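PDB 2YGL: blood group a-and b-cleaving endo-beta-galactosidase from Streptococcus pneumoniae, which probably cleaves blood group A and B antigen glycans as a family 98 glycoside hydrolase, its tandem CBM51 modules, the part crystallised here, probably binding carbohydrate. Local coordinates for residues K287-A292 with I297-S302. Sequence-based numbering, arbitrary orientation.
Sequences KFEVVA and IYSSDS
Strands 285-292 and 295-299 form an antiparallel beta hairpin at one margin of a five-stranded sheet, and Val290 marks where their register slips. Its carbonyl O accepts from Ile297 N at 2.9 Å and Tyr298 N at 3.2 Å, while Val290 N donates back to Tyr298 O. Glu289 and Ser299 form a regular non-hydrogen-bonded pair. Beyond it the chain turns away, yet Ser300 still grips Phe288 twice: its N donates to Phe288 O, and chi1 of 65° tucks OG back over its own backbone to take Phe288 N at 2.8 Å, nearly straight (163°).

On one face, Tyr298 CB packs on Val290 CB (3.9 Å) and Tyr298 CE2 approaches the Phe288 ring at its edge; Val317 and Phe315 close over this side. On the other, Ser299 OG donates to Asp301 OD1 (2.6 Å) from above the carboxylate plane, and Lys287 NZ makes a weak salt bridge to Glu289 OE2 (3.3 Å). Waters link Lys287 NZ to Asp301 OD2 and Glu289 OE2 to Ser299 OG, while Glu289 OE1 is hydrogen-bonded to Tyr333 OH. Ile297 and Tyr298 together face Val290, a classic beta bulge in an edge hairpin of a CBM51-type beta sandwich.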
loop_
_atom_site.group_PDB
_atom_site.type_symbol
_atom_site.label_atom_id
_atom_site.label_comp_id
_atom_site.label_asym_id
_atom_site.label_seq_id
_atom_site.Cartn_x
_atom_site.Cartn_y
_atom_site.Cartn_z
ATOM N N LYS A 287 -12.408 19.336 20.932
ATOM C CA LYS A 287 -12.439 18.316 19.877
ATOM C C LYS A 287 -12.298 18.914 18.476
ATOM O O LYS A 287 -12.541 20.107 18.268
ATOM C CB LYS A 287 -13.724 17.471 19.955
ATOM C CG LYS A 287 -15.011 18.280 19.855
ATOM C CD LYS A 287 -16.245 17.401 19.732
ATOM C CE LYS A 287 -17.500 18.257 19.769
ATOM N NZ LYS A 287 -18.748 17.474 19.572
ATOM N N PHE A 288 -11.911 18.066 17.526
ATOM C CA PHE A 288 -11.869 18.422 16.109
ATOM C C PHE A 288 -12.683 17.413 15.302
ATOM O O PHE A 288 -12.566 16.205 15.521
ATOM C CB PHE A 288 -10.424 18.459 15.597
ATOM C CG PHE A 288 -10.309 18.700 14.110
ATOM C CD1 PHE A 288 -10.470 19.980 13.582
ATOM C CD2 PHE A 288 -10.038 17.644 13.240
ATOM C CE1 PHE A 288 -10.367 20.206 12.208
ATOM C CE2 PHE A 288 -9.930 17.859 11.867
ATOM C CZ PHE A 288 -10.094 19.142 11.351
ATOM N N GLU A 289 -13.491 17.917 14.372
ATOM C CA GLU A 289 -14.350 17.074 13.539
ATOM C C GLU A 289 -14.136 17.289 12.046
ATOM O O GLU A 289 -13.967 18.422 11.591
ATOM C CB GLU A 289 -15.821 17.341 13.843
ATOM C CG GLU A 289 -16.313 16.839 15.186
ATOM C CD GLU A 289 -17.742 17.273 15.467
ATOM O OE1 GLU A 289 -18.238 18.206 14.794
ATOM O OE2 GLU A 289 -18.368 16.683 16.366
ATOM N N VAL A 290 -14.144 16.190 11.295
ATOM C CA VAL A 290 -14.270 16.244 9.842
ATOM C C VAL A 290 -15.693 15.809 9.501
ATOM O O VAL A 290 -16.131 14.721 9.887
ATOM C CB VAL A 290 -13.232 15.359 9.119
ATOM C CG1 VAL A 290 -13.363 15.501 7.599
ATOM C CG2 VAL A 290 -11.819 15.721 9.558
ATOM N N VAL A 291 -16.414 16.675 8.797
ATOM C CA VAL A 291 -17.837 16.474 8.545
ATOM C C VAL A 291 -18.113 16.438 7.040
ATOM O O VAL A 291 -17.820 17.399 6.326
ATOM C CB VAL A 291 -18.691 17.578 9.229
ATOM C CG1 VAL A 291 -20.168 17.239 9.172
ATOM C CG2 VAL A 291 -18.256 17.782 10.685
ATOM N N ALA A 292 -18.662 15.319 6.572
ATOM C CA ALA A 292 -19.034 15.154 5.169
ATOM C C ALA A 292 -20.549 15.203 5.007
ATOM O O ALA A 292 -21.265 14.347 5.532
ATOM C CB ALA A 292 -18.475 13.847 4.614
ATOM N N ILE A 297 -17.540 12.231 10.073
ATOM C CA ILE A 297 -16.804 11.053 9.605
ATOM C C ILE A 297 -15.478 10.879 10.343
ATOM O O ILE A 297 -14.835 9.831 10.238
ATOM C CB ILE A 297 -16.594 11.051 8.065
ATOM C CG1 ILE A 297 -15.825 12.302 7.612
ATOM C CG2 ILE A 297 -17.942 10.908 7.346
ATOM C CD1 ILE A 297 -15.252 12.208 6.209
ATOM N N TYR A 298 -15.071 11.918 11.073
ATOM C CA TYR A 298 -13.977 11.833 12.035
ATOM C C TYR A 298 -14.252 12.711 13.256
ATOM O O TYR A 298 -14.685 13.856 13.121
ATOM C CB TYR A 298 -12.624 12.238 11.424
ATOM C CG TYR A 298 -11.527 12.281 12.475
ATOM C CD1 TYR A 298 -10.789 11.139 12.784
ATOM C CD2 TYR A 298 -11.262 13.453 13.194
ATOM C CE1 TYR A 298 -9.805 11.162 13.762
ATOM C CE2 TYR A 298 -10.282 13.485 14.180
ATOM C CZ TYR A 298 -9.558 12.338 14.456
ATOM O OH TYR A 298 -8.584 12.361 15.424
ATOM N N SER A 299 -13.981 12.164 14.439
ATOM C CA SER A 299 -14.002 12.930 15.682
ATOM C C SER A 299 -12.793 12.582 16.543
ATOM O O SER A 299 -12.463 11.407 16.721
ATOM C CB SER A 299 -15.291 12.675 16.457
ATOM O OG SER A 299 -15.376 13.531 17.582
ATOM N N SER A 300 -12.139 13.610 17.079
ATOM C CA SER A 300 -10.940 13.425 17.895
ATOM C C SER A 300 -11.230 12.873 19.295
ATOM O O SER A 300 -10.314 12.422 19.988
ATOM C CB SER A 300 -10.149 14.735 17.997
ATOM O OG SER A 300 -10.887 15.730 18.683
ATOM N N ASP A 301 -12.497 12.893 19.705
ATOM C CA ASP A 301 -12.856 12.479 21.066
ATOM C C ASP A 301 -12.968 10.963 21.288
ATOM O O ASP A 301 -13.292 10.518 22.391
ATOM C CB ASP A 301 -14.088 13.235 21.592
ATOM C CG ASP A 301 -15.278 13.164 20.658
ATOM O OD1 ASP A 301 -15.377 12.211 19.853
ATOM O OD2 ASP A 301 -16.132 14.074 20.746
ATOM N N SER A 302 -12.703 10.177 20.244
ATOM C CA SER A 302 -12.561 8.734 20.397
ATOM C C SER A 302 -11.173 8.461 20.970
ATOM O O SER A 302 -11.031 7.733 21.958
ATOM C CB SER A 302 -12.731 8.014 19.053
ATOM O OG SER A 302 -13.814 8.553 18.310
HETATM O O HOH W 1 -18.426 14.870 20.011
HETATM O O HOH W 2 -17.979 14.395 17.396
#